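Local coordinates for protein malyl-CoA lyase/beta-methylmalyl-CoA lyase (Methylobacterium extorquens, PDB 5UGR) that belongs to the HpcH/HpaI aldolase/citrate lyase family, folds as a TIM barrel and binds a magnesium ion, at residues A160-V165 with G252-H257; T190-D193 with N197-T200; W202-L207 with A242-A247; G227-F232 with D236-A241. All coordinates share one frame; numbering follows the deposited sequence. Where two conformers were deposited one is given.

Contact 1 of 4, residues A160-V165 with G252-H257; sequences AMSFGV and GKWAIH
Ser162 and Trp254 reach toward each other across the barrel interior, and a single hydrogen bond joins them: Trp254 NE1 donates to Ser162 OG at 2.9 Å. The bond is nearly straight, with an N-H...O angle of 162°, and the hydroxyl sits at the edge of the indole only 9° out of its plane, where the N-H points. Both side chains place their gamma atom (OG, CG) beside their own backbone N and anti to the carbonyl carbon (chi1 -69° for Trp254), which sends them toward each other; the indole then meets Ser162 OG edge-on, with its pyrrole N-H leading. Ser162 CB adds a little apolar contact, 3.9 Å from Trp254 CZ2. The buried hydroxyl has two hydrogen-bond partners, Trp254 NE1 and Glu136 OE2, and with NE1 as donor its own proton probably goes to the carboxylate. Phe40 meets the indole edge-to-face. The backbones stay well apart, the closest CA pair being Ser162 and Lys253 at 8.3 Å, because strand 223-226 lies between strands 158-163 and 252-255. Here two inward-facing side chains meet across an intervening strand, within the closed parallel beta barrel of a TIM-barrel fold.

Contact 2 of 4, residues T190-D193 with N197-T200; sequences TDKD and NRQT
Thr190 and Arg198 make one of the straightest bonds here: Arg198 NE donates to Thr190 O at 2.9 Å with an N-H...O angle of 171°, the oxygen lying in the guanidinium plane. This is the end loop of a beta hairpin whose arms are strands 187-189 and 200-202. Thr190 N donates to Gln199 O at 2.9 Å, but the partner bond is displaced from backbone to side chain: Gln199 N finds Thr190 OG1 at 2.8 Å. The hydroxyl can take that role because it stands between the backbone N and the carbonyl carbon (chi1 71°), while Thr190 O serves the arginine. Further out, Asp193 and Asn197 close the loop with a reciprocal pair, Asp193 N to Asn197 O at 2.9 Å and Asn197 N to Asp193 OD1 at 3.0 Å; the backbone N-H of Asn197 approaches that oxygen from above the carboxylate plane. Arg198 NH2 also forms a salt bridge with Asp234 of the second subunit, tying the loop to its neighbour, and Thr190 packs on Trp202 of that subunit. Apolar contact is modest: the extended lysine chain crosses the arginine, with Lys192 CG 3.6 Å from Arg198 CG. A water links the two charged groups, donating to Asp191 OD1 at 2.8 Å and accepting from Arg198 NH2 at 2.9 Å.

Contact 3 of 4, residues W202-L207 with A242-A247; sequences WQDPWL and ARRCAA
Asp204 and Arg244 account for most of the surface buried here, in a salt bridge between an Asx turn and a helix of the TIM barrel. The turn immediately precedes helix 207-220, and Arg244 comes from helix 235-248. The two side chains approach from opposite directions, and Asp204 OD2 lies 3.0 Å from Arg244 NE. Their flat groups are almost perpendicular, at 81°, so this is not the coplanar, two-pronged edge-on pairing; a single oxygen, OD2, meets NE. A bend at chi3 (65°) turns the arginine head, and a water completes the second link: it donates to Asp204 OD1 at 2.7 Å and accepts from Arg244 NH2 at 3.0 Å. Arg244 NH1 is taken up by Ser187 O of the third subunit, and the side chain also packs on Tyr186 of that subunit, so this buried charge pair belongs to the assembly as well as to the monomer. The carboxylate is also held from its own segment by Trp206 N, which donates to Asp204 OD1 and closes the Asx turn. Leu207 N bonds to Asp204 O in the overlapping type I turn from Asp204 to Leu207. Trp206, with a smaller share of the contact, has its indole near the bridging water and hydrogen-bonds through NE1 to Gly181 O. Its ring has Pro205 CB over the centre of one face, 4.0 Å above the plane.

Contact 4 of 4, residues G227-F232 with D236-A241; sequences GPFGDF and DGYTSA
Phe229 lays one face of its ring over the backbone of the helix beginning at residue 235, with the CA and N of Tyr238 beneath it. Tyr238 CA is 3.9 Å from the centroid of the phenylalanine ring and only 14° off its normal, a CH-pi contact, and Tyr238 N approaches the same face, 3.6 Å from Phe229 CE2. At the far end of the ring, Phe229 CZ touches Gly237 C at 3.6 Å; with no side chain on Gly237, the ring can come down onto the peptide itself. The tyrosine ring then runs off the helix on the same side of the Phe229 plane, displaced from beneath its centre. The planes stand at 87°, the centroids 5.8 Å apart, in an offset edge-to-face pair with the tyrosine edge turned to the phenylalanine face. The two side chains slide past each other in opposite directions, so the closest side-chain atoms are Phe229 CB and Tyr238 CD2 at 3.7 Å, near the root of one and partway along the other. Both residues have CG anti to the backbone N (chi1 180° for Phe229), which in the phenylalanine swings the ring toward the helix. A looser contact, Phe229 CD1 to Ala241 CB at 4.4 Å, carries the packing one turn further. Tyr238 OH hydrogen-bonds to Trp254 O, so the tyrosine also reaches strand 252-255. The arrangement is that of a beta-alpha loop of a TIM barrel, leaving strand 223-226 and folding back over the first turns of the helix that follows it.

Overall arrangement
Contacts 1, 3 and 4 cluster in one sector of the barrel, while contact 2 sits on a projecting arm, its centre 36 Å from that of contact 1. In contact 1 the Trp254 side chain is about 6 Å from a bound magnesium ion; Asp45, Glu140 and Asp167 form the metal site. Centres of contacts 1 and 4 are 11 Å apart, joined by a probable hydrogen bond from Lys253 NZ to Gly227 O, 2.8 Å. Contact 3 packs on contact 1 through Val165 and Trp206, and shares helix 235-248 with contact 4. Between subunits, Arg198 of contact 2 forms a salt bridge with Asp234, just before this helix, and packs on Asp236 within it, both of the second subunit.

Contact 1 of 4, residues A160-V165 with G252-H257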
loop_
_atom_site.group_PDB
_atom_site.type_symbol
_atom_site.label_atom_id
_atom_site.label_comp_id
_atom_site.label_asym_id
_atom_site.label_seq_id
_atom_site.Cartn_x
_atom_site.Cartn_y
_atom_site.Cartn_z
ATOM N N ALA A 160 -0.406 11.998 -21.194
ATOM C CA ALA A 160 -0.049 11.030 -22.249
ATOM C C ALA A 160 1.159 10.226 -21.802
ATOM O O ALA A 160 1.978 10.715 -21.014
ATOM C CB ALA A 160 0.287 11.777 -23.529
ATOM N N MET A 161 1.265 9.009 -22.341
ATOM C CA MET A 161 2.453 8.173 -22.158
ATOM C C MET A 161 2.896 7.695 -23.535
ATOM O O MET A 161 2.042 7.278 -24.343
ATOM C CB MET A 161 2.180 6.943 -21.264
ATOM C CG MET A 161 1.350 7.188 -20.020
ATOM S SD MET A 161 1.123 5.723 -18.953
ATOM C CE MET A 161 1.972 6.440 -17.573
ATOM N N SER A 162 4.224 7.761 -23.766
ATOM C CA SER A 162 4.798 7.195 -24.968
ATOM C C SER A 162 5.572 5.921 -24.629
ATOM O O SER A 162 6.316 5.919 -23.652
ATOM C CB SER A 162 5.768 8.160 -25.640
ATOM O OG SER A 162 5.107 9.220 -26.344
ATOM N N PHE A 163 5.391 4.877 -25.479
ATOM C CA PHE A 163 6.139 3.632 -25.366
ATOM C C PHE A 163 7.438 3.770 -26.113
ATOM O O PHE A 163 7.479 3.719 -27.345
ATOM C CB PHE A 163 5.307 2.480 -25.836
ATOM C CG PHE A 163 6.044 1.198 -25.895
ATOM C CD1 PHE A 163 6.742 0.758 -24.791
ATOM C CD2 PHE A 163 6.132 0.471 -27.100
ATOM C CE1 PHE A 163 7.482 -0.428 -24.868
ATOM C CE2 PHE A 163 6.846 -0.727 -27.155
ATOM C CZ PHE A 163 7.534 -1.145 -26.062
ATOM N N GLY A 164 8.538 3.913 -25.352
ATOM C CA GLY A 164 9.872 4.051 -25.943
ATOM C C GLY A 164 10.464 2.709 -26.270
ATOM O O GLY A 164 11.277 2.162 -25.505
ATOM N N VAL A 165 10.073 2.161 -27.409
ATOM C CA VAL A 165 10.375 0.764 -27.745
ATOM C C VAL A 165 11.859 0.419 -27.760
ATOM O O VAL A 165 12.236 -0.668 -27.321
ATOM C CB VAL A 165 9.633 0.329 -29.039
ATOM C CG1 VAL A 165 10.145 1.112 -30.244
ATOM C CG2 VAL A 165 9.764 -1.187 -29.246
ATOM N N GLY A 252 -1.753 7.640 -31.281
ATOM C CA GLY A 252 -0.757 8.226 -32.180
ATOM C C GLY A 252 0.557 7.523 -32.104
ATOM O O GLY A 252 0.713 6.551 -31.335
ATOM N N LYS A 253 1.507 7.980 -32.931
ATOM C CA LYS A 253 2.822 7.353 -33.022
ATOM C C LYS A 253 3.869 8.396 -33.368
ATOM O O LYS A 253 3.599 9.430 -34.049
ATOM C CB LYS A 253 2.849 6.237 -34.076
ATOM C CG LYS A 253 4.112 5.382 -34.143
ATOM C CD LYS A 253 3.962 4.163 -35.021
ATOM C CE LYS A 253 5.245 3.380 -35.188
ATOM N NZ LYS A 253 5.800 2.980 -33.871
ATOM N N TRP A 254 5.096 8.113 -32.882
ATOM C CA TRP A 254 6.198 8.979 -33.215
ATOM C C TRP A 254 6.553 8.926 -34.707
ATOM O O TRP A 254 6.464 7.896 -35.350
ATOM C CB TRP A 254 7.459 8.637 -32.427
ATOM C CG TRP A 254 7.377 8.930 -30.960
ATOM C CD1 TRP A 254 6.259 9.044 -30.161
ATOM C CD2 TRP A 254 8.498 9.047 -30.099
ATOM N NE1 TRP A 254 6.637 9.266 -28.860
ATOM C CE2 TRP A 254 8.012 9.262 -28.785
ATOM C CE3 TRP A 254 9.862 8.989 -30.311
ATOM C CZ2 TRP A 254 8.865 9.415 -27.708
ATOM C CZ3 TRP A 254 10.711 9.140 -29.263
ATOM C CH2 TRP A 254 10.225 9.337 -27.957
ATOM N N ALA A 255 7.051 10.074 -35.166
ATOM C CA ALA A 255 7.757 10.215 -36.422
ATOM C C ALA A 255 9.183 10.676 -36.093
ATOM O O ALA A 255 9.388 11.700 -35.430
ATOM C CB ALA A 255 7.048 11.200 -37.349
ATOM N N ILE A 256 10.143 9.918 -36.560
ATOM C CA ILE A 256 11.555 10.292 -36.393
ATOM C C ILE A 256 12.215 10.540 -37.746
ATOM O O ILE A 256 13.430 10.775 -37.815
ATOM C CB ILE A 256 12.361 9.300 -35.510
ATOM C CG1 ILE A 256 12.376 7.900 -36.079
ATOM C CG2 ILE A 256 11.850 9.271 -34.064
ATOM C CD1 ILE A 256 13.462 7.034 -35.427
ATOM N N HIS A 257 11.424 10.505 -38.802
ATOM C CA HIS A 257 11.826 10.893 -40.172
ATOM C C HIS A 257 10.614 11.533 -40.789
ATOM O O HIS A 257 9.472 11.102 -40.532
ATOM C CB HIS A 257 12.189 9.652 -40.944
ATOM C CG HIS A 257 12.709 9.918 -42.314
ATOM N ND1 HIS A 257 11.895 10.010 -43.433
ATOM C CD2 HIS A 257 13.973 10.094 -42.752
ATOM C CE1 HIS A 257 12.642 10.245 -44.494
ATOM N NE2 HIS A 257 13.910 10.301 -44.114
#

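Contact 2 of 4, residues T190-D193 with N197-T200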
loop_
_atom_site.group_PDB
_atom_site.type_symbol
_atom_site.label_atom_id
_atom_site.label_comp_id
_atom_site.label_asym_id
_atom_site.label_seq_id
_atom_site.Cartn_x
_atom_site.Cartn_y
_atom_site.Cartn_z
ATOM N N THR A 190 4.868 -24.589 -34.945
ATOM C CA THR A 190 3.707 -25.398 -34.715
ATOM C C THR A 190 4.061 -26.888 -34.571
ATOM O O THR A 190 5.079 -27.360 -35.027
ATOM C CB THR A 190 2.645 -25.189 -35.804
ATOM O OG1 THR A 190 3.058 -25.763 -37.055
ATOM C CG2 THR A 190 2.304 -23.681 -35.944
ATOM N N ASP A 191 3.167 -27.616 -33.878
ATOM C CA ASP A 191 3.266 -29.042 -33.815
ATOM C C ASP A 191 3.018 -29.641 -35.205
ATOM O O ASP A 191 2.237 -29.106 -35.977
ATOM C CB ASP A 191 2.224 -29.581 -32.816
ATOM C CG ASP A 191 2.436 -29.075 -31.383
ATOM O OD1 ASP A 191 3.594 -28.961 -30.919
ATOM O OD2 ASP A 191 1.431 -28.812 -30.699
ATOM N N LYS A 192 3.690 -30.755 -35.512
ATOM C CA LYS A 192 3.523 -31.405 -36.834
ATOM C C LYS A 192 2.083 -31.655 -37.132
ATOM O O LYS A 192 1.347 -32.202 -36.274
ATOM C CB LYS A 192 4.299 -32.687 -36.961
ATOM C CG LYS A 192 5.791 -32.507 -36.949
ATOM C CD LYS A 192 6.604 -33.812 -37.137
ATOM C CE LYS A 192 8.074 -33.472 -37.279
ATOM N NZ LYS A 192 8.844 -34.680 -37.666
ATOM N N ASP A 193 1.654 -31.283 -38.335
ATOM C CA ASP A 193 0.321 -31.630 -38.790
ATOM C C ASP A 193 0.330 -33.016 -39.412
ATOM O O ASP A 193 1.325 -33.742 -39.333
ATOM C CB ASP A 193 -0.229 -30.537 -39.730
ATOM C CG ASP A 193 0.539 -30.414 -41.034
ATOM O OD1 ASP A 193 1.285 -31.343 -41.409
ATOM O OD2 ASP A 193 0.353 -29.341 -41.676
ATOM N N ASN A 197 4.251 -31.463 -41.332
ATOM C CA ASN A 197 4.738 -30.077 -41.489
ATOM C C ASN A 197 4.584 -29.265 -40.223
ATOM O O ASN A 197 3.611 -29.425 -39.457
ATOM C CB ASN A 197 3.986 -29.387 -42.626
ATOM C CG ASN A 197 4.240 -30.034 -43.978
ATOM O OD1 ASN A 197 5.226 -30.732 -44.180
ATOM N ND2 ASN A 197 3.328 -29.793 -44.916
ATOM N N ARG A 198 5.515 -28.330 -40.075
ATOM C CA ARG A 198 5.520 -27.374 -39.008
ATOM C C ARG A 198 5.700 -25.970 -39.520
ATOM O O ARG A 198 6.674 -25.707 -40.243
ATOM C CB ARG A 198 6.634 -27.693 -38.007
ATOM C CG ARG A 198 6.646 -29.089 -37.508
ATOM C CD ARG A 198 7.826 -29.349 -36.574
ATOM N NE ARG A 198 7.562 -28.904 -35.223
ATOM C CZ ARG A 198 8.334 -29.205 -34.169
ATOM N NH1 ARG A 198 9.444 -29.926 -34.304
ATOM N NH2 ARG A 198 7.937 -28.853 -32.931
ATOM N N GLN A 199 4.784 -25.061 -39.150
ATOM C CA GLN A 199 4.855 -23.670 -39.624
ATOM C C GLN A 199 5.517 -22.820 -38.537
ATOM O O GLN A 199 5.512 -23.197 -37.348
ATOM C CB GLN A 199 3.473 -23.092 -39.885
ATOM C CG GLN A 199 2.661 -23.886 -40.854
ATOM C CD GLN A 199 3.335 -24.298 -42.078
ATOM O OE1 GLN A 199 4.074 -23.501 -42.726
ATOM N NE2 GLN A 199 3.083 -25.562 -42.469
ATOM N N THR A 200 6.042 -21.673 -38.943
ATOM C CA THR A 200 6.587 -20.681 -38.013
ATOM C C THR A 200 5.653 -19.472 -38.083
ATOM O O THR A 200 5.610 -18.762 -39.106
ATOM C CB THR A 200 8.039 -20.338 -38.360
ATOM O OG1 THR A 200 8.854 -21.519 -38.192
ATOM C CG2 THR A 200 8.565 -19.204 -37.491
HETATM O O HOH W 1 1.458 -27.583 -38.085
HETATM O O HOH W 2 5.757 -27.413 -31.712
HETATM O O HOH W 3 0.597 -28.873 -44.301
HETATM O O HOH W 4 1.601 -27.192 -40.908
#

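Contact 3 of 4, residues W202-L207 with A242-A247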
loop_
_atom_site.group_PDB
_atom_site.type_symbol
_atom_site.label_atom_id
_atom_site.label_comp_id
_atom_site.label_asym_id
_atom_site.label_seq_id
_atom_site.Cartn_x
_atom_site.Cartn_y
_atom_site.Cartn_z
ATOM N N TRP A 202 4.863 -15.837 -36.526
ATOM C CA TRP A 202 5.528 -14.764 -35.810
ATOM C C TRP A 202 4.604 -14.138 -34.790
ATOM O O TRP A 202 3.381 -14.055 -35.003
ATOM C CB TRP A 202 6.101 -13.713 -36.757
ATOM C CG TRP A 202 7.187 -14.180 -37.685
ATOM C CD1 TRP A 202 7.269 -15.370 -38.348
ATOM C CD2 TRP A 202 8.280 -13.388 -38.149
ATOM N NE1 TRP A 202 8.345 -15.359 -39.205
ATOM C CE2 TRP A 202 8.984 -14.150 -39.109
ATOM C CE3 TRP A 202 8.720 -12.103 -37.861
ATOM C CZ2 TRP A 202 10.126 -13.663 -39.746
ATOM C CZ3 TRP A 202 9.855 -11.624 -38.511
ATOM C CH2 TRP A 202 10.536 -12.402 -39.428
ATOM N N GLN A 203 5.179 -13.766 -33.662
ATOM C CA GLN A 203 4.459 -13.126 -32.571
ATOM C C GLN A 203 4.904 -11.684 -32.424
ATOM O O GLN A 203 5.846 -11.236 -33.089
ATOM C CB GLN A 203 4.676 -13.893 -31.248
ATOM C CG GLN A 203 4.410 -15.377 -31.341
ATOM C CD GLN A 203 3.043 -15.744 -31.685
ATOM O OE1 GLN A 203 2.080 -15.322 -31.042
ATOM N NE2 GLN A 203 2.922 -16.596 -32.803
ATOM N N ASP A 204 4.238 -10.959 -31.524
ATOM C CA ASP A 204 4.483 -9.517 -31.362
ATOM C C ASP A 204 5.333 -9.311 -30.117
ATOM O O ASP A 204 4.824 -9.399 -29.008
ATOM C CB ASP A 204 3.146 -8.798 -31.245
ATOM C CG ASP A 204 3.262 -7.300 -31.095
ATOM O OD1 ASP A 204 4.370 -6.778 -30.915
ATOM O OD2 ASP A 204 2.187 -6.655 -31.145
ATOM N N PRO A 205 6.618 -8.920 -30.282
ATOM C CA PRO A 205 7.496 -8.778 -29.118
ATOM C C PRO A 205 7.104 -7.653 -28.180
ATOM O O PRO A 205 7.570 -7.618 -27.040
ATOM C CB PRO A 205 8.868 -8.491 -29.717
ATOM C CG PRO A 205 8.622 -8.150 -31.098
ATOM C CD PRO A 205 7.278 -8.587 -31.538
ATOM N N TRP A 206 6.277 -6.728 -28.660
ATOM C CA TRP A 206 5.878 -5.563 -27.877
ATOM C C TRP A 206 4.436 -5.632 -27.385
ATOM O O TRP A 206 3.953 -4.662 -26.791
ATOM C CB TRP A 206 6.146 -4.254 -28.653
ATOM C CG TRP A 206 7.417 -4.276 -29.440
ATOM C CD1 TRP A 206 7.532 -4.246 -30.811
ATOM C CD2 TRP A 206 8.746 -4.493 -28.924
ATOM N NE1 TRP A 206 8.850 -4.360 -31.155
ATOM C CE2 TRP A 206 9.617 -4.523 -30.025
ATOM C CE3 TRP A 206 9.281 -4.581 -27.646
ATOM C CZ2 TRP A 206 10.992 -4.741 -29.874
ATOM C CZ3 TRP A 206 10.647 -4.810 -27.520
ATOM C CH2 TRP A 206 11.465 -4.888 -28.622
ATOM N N LEU A 207 3.753 -6.760 -27.609
ATOM C CA LEU A 207 2.339 -6.910 -27.220
ATOM C C LEU A 207 2.162 -6.648 -25.742
ATOM O O LEU A 207 1.277 -5.877 -25.328
ATOM C CB LEU A 207 1.840 -8.312 -27.604
ATOM C CG LEU A 207 0.368 -8.604 -27.350
ATOM C CD1 LEU A 207 -0.110 -9.687 -28.315
ATOM C CD2 LEU A 207 0.066 -8.981 -25.908
ATOM N N ALA A 242 1.885 0.804 -36.967
ATOM C CA ALA A 242 0.915 1.829 -36.582
ATOM C C ALA A 242 -0.500 1.272 -36.530
ATOM O O ALA A 242 -1.216 1.558 -35.543
ATOM C CB ALA A 242 0.996 3.006 -37.527
ATOM N N ARG A 243 -0.927 0.547 -37.577
ATOM C CA ARG A 243 -2.255 0.013 -37.572
ATOM C C ARG A 243 -2.461 -1.014 -36.477
ATOM O O ARG A 243 -3.569 -1.135 -35.941
ATOM C CB ARG A 243 -2.605 -0.561 -38.945
ATOM C CG ARG A 243 -2.845 0.520 -39.995
ATOM C CD ARG A 243 -3.009 -0.074 -41.409
ATOM N NE ARG A 243 -3.433 0.969 -42.329
ATOM C CZ ARG A 243 -3.358 0.907 -43.662
ATOM N NH1 ARG A 243 -3.773 1.965 -44.344
ATOM N NH2 ARG A 243 -2.891 -0.177 -44.298
ATOM N N ARG A 244 -1.413 -1.762 -36.139
ATOM C CA ARG A 244 -1.513 -2.771 -35.089
ATOM C C ARG A 244 -1.771 -2.098 -33.719
ATOM O O ARG A 244 -2.728 -2.449 -33.001
ATOM C CB ARG A 244 -0.267 -3.666 -35.043
ATOM C CG ARG A 244 -0.286 -4.635 -33.906
ATOM C CD ARG A 244 0.819 -5.692 -33.898
ATOM N NE ARG A 244 2.150 -5.144 -33.726
ATOM C CZ ARG A 244 3.029 -4.904 -34.697
ATOM N NH1 ARG A 244 2.782 -5.181 -35.977
ATOM N NH2 ARG A 244 4.210 -4.421 -34.376
ATOM N N CYS A 245 -0.997 -1.066 -33.363
ATOM C CA CYS A 245 -1.276 -0.425 -32.086
ATOM C C CYS A 245 -2.551 0.394 -32.138
ATOM O O CYS A 245 -3.244 0.500 -31.129
ATOM C CB CYS A 245 -0.098 0.350 -31.591
ATOM S SG CYS A 245 0.313 1.856 -32.413
ATOM N N ALA A 246 -2.878 0.975 -33.282
ATOM C CA ALA A 246 -4.173 1.691 -33.391
ATOM C C ALA A 246 -5.328 0.748 -33.117
ATOM O O ALA A 246 -6.343 1.159 -32.504
ATOM C CB ALA A 246 -4.305 2.317 -34.763
ATOM N N ALA A 247 -5.219 -0.505 -33.585
ATOM C CA ALA A 247 -6.291 -1.481 -33.372
ATOM C C ALA A 247 -6.547 -1.720 -31.894
ATOM O O ALA A 247 -7.676 -1.983 -31.500
ATOM C CB ALA A 247 -5.996 -2.778 -34.081
HETATM O O HOH W 5 3.989 -4.156 -31.417
#

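Contact 4 of 4, residues G227-F232 with D236-A241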
loop_
_atom_site.group_PDB
_atom_site.type_symbol
_atom_site.label_atom_id
_atom_site.label_comp_id
_atom_site.label_asym_id
_atom_site.label_seq_id
_atom_site.Cartn_x
_atom_site.Cartn_y
_atom_site.Cartn_z
ATOM N N GLY A 227 5.936 4.626 -29.749
ATOM C CA GLY A 227 7.215 5.280 -29.950
ATOM C C GLY A 227 7.815 5.109 -31.368
ATOM O O GLY A 227 7.079 4.906 -32.346
ATOM N N PRO A 228 9.132 5.181 -31.462
ATOM C CA PRO A 228 9.792 5.281 -32.755
ATOM C C PRO A 228 9.854 3.962 -33.505
ATOM O O PRO A 228 9.865 2.891 -32.880
ATOM C CB PRO A 228 11.200 5.761 -32.380
ATOM C CG PRO A 228 11.409 5.190 -30.991
ATOM C CD PRO A 228 10.070 5.274 -30.321
ATOM N N PHE A 229 9.943 4.061 -34.845
ATOM C CA PHE A 229 10.169 2.947 -35.772
ATOM C C PHE A 229 11.316 3.404 -36.657
ATOM O O PHE A 229 11.228 4.456 -37.291
ATOM C CB PHE A 229 8.916 2.724 -36.577
ATOM C CG PHE A 229 9.004 1.600 -37.587
ATOM C CD1 PHE A 229 8.741 0.297 -37.207
ATOM C CD2 PHE A 229 9.417 1.828 -38.896
ATOM C CE1 PHE A 229 8.814 -0.737 -38.124
ATOM C CE2 PHE A 229 9.469 0.799 -39.830
ATOM C CZ PHE A 229 9.181 -0.487 -39.443
ATOM N N GLY A 230 12.410 2.633 -36.640
ATOM C CA GLY A 230 13.674 3.104 -37.220
ATOM C C GLY A 230 13.875 2.917 -38.699
ATOM O O GLY A 230 14.749 3.580 -39.293
ATOM N N ASP A 231 13.098 2.055 -39.340
ATOM C CA ASP A 231 13.411 1.749 -40.719
ATOM C C ASP A 231 12.668 2.668 -41.663
ATOM O O ASP A 231 11.546 2.397 -42.091
ATOM C CB ASP A 231 13.171 0.268 -41.033
ATOM C CG ASP A 231 13.656 -0.128 -42.443
ATOM O OD1 ASP A 231 14.102 0.778 -43.215
ATOM O OD2 ASP A 231 13.610 -1.359 -42.736
ATOM N N PHE A 232 13.333 3.781 -41.992
ATOM C CA PHE A 232 12.798 4.792 -42.881
ATOM C C PHE A 232 12.541 4.316 -44.304
ATOM O O PHE A 232 11.748 4.949 -45.025
ATOM C CB PHE A 232 13.762 6.045 -42.902
ATOM C CG PHE A 232 14.157 6.509 -41.554
ATOM C CD1 PHE A 232 13.302 6.265 -40.458
ATOM C CD2 PHE A 232 15.369 7.123 -41.315
ATOM C CE1 PHE A 232 13.640 6.668 -39.177
ATOM C CE2 PHE A 232 15.705 7.546 -40.013
ATOM C CZ PHE A 232 14.867 7.298 -38.951
ATOM N N ASP A 236 5.803 0.320 -45.427
ATOM C CA ASP A 236 4.862 -0.723 -45.179
ATOM C C ASP A 236 4.971 -1.290 -43.755
ATOM O O ASP A 236 3.958 -1.550 -43.087
ATOM C CB ASP A 236 5.077 -1.884 -46.131
ATOM C CG ASP A 236 4.726 -1.575 -47.589
ATOM O OD1 ASP A 236 4.082 -0.585 -47.914
ATOM O OD2 ASP A 236 5.151 -2.360 -48.447
ATOM N N GLY A 237 6.192 -1.466 -43.292
ATOM C CA GLY A 237 6.400 -1.896 -41.936
ATOM C C GLY A 237 5.952 -0.855 -40.905
ATOM O O GLY A 237 5.376 -1.200 -39.854
ATOM N N TYR A 238 6.202 0.426 -41.178
ATOM C CA TYR A 238 5.729 1.493 -40.295
ATOM C C TYR A 238 4.224 1.415 -40.193
ATOM O O TYR A 238 3.661 1.476 -39.066
ATOM C CB TYR A 238 6.157 2.873 -40.793
ATOM C CG TYR A 238 5.757 3.985 -39.889
ATOM C CD1 TYR A 238 4.474 4.544 -39.924
ATOM C CD2 TYR A 238 6.635 4.482 -38.933
ATOM C CE1 TYR A 238 4.098 5.551 -39.035
ATOM C CE2 TYR A 238 6.246 5.487 -38.043
ATOM C CZ TYR A 238 4.998 6.027 -38.103
ATOM O OH TYR A 238 4.610 7.000 -37.200
ATOM N N THR A 239 3.560 1.359 -41.350
ATOM C CA THR A 239 2.106 1.380 -41.404
ATOM C C THR A 239 1.527 0.152 -40.689
ATOM O O THR A 239 0.539 0.254 -39.952
ATOM C CB THR A 239 1.613 1.469 -42.848
ATOM O OG1 THR A 239 2.019 2.745 -43.370
ATOM C CG2 THR A 239 0.120 1.388 -42.928
ATOM N N SER A 240 2.148 -1.021 -40.875
ATOM C CA SER A 240 1.704 -2.203 -40.154
ATOM C C SER A 240 1.805 -2.005 -38.633
ATOM O O SER A 240 0.865 -2.293 -37.887
ATOM C CB SER A 240 2.510 -3.445 -40.579
ATOM O OG SER A 240 2.295 -4.528 -39.701
ATOM N N ALA A 241 2.939 -1.515 -38.163
ATOM C CA ALA A 241 3.128 -1.280 -36.741
ATOM C C ALA A 241 2.102 -0.270 -36.195
ATOM O O ALA A 241 1.536 -0.450 -35.106
ATOM C CB ALA A 241 4.535 -0.757 -36.461
#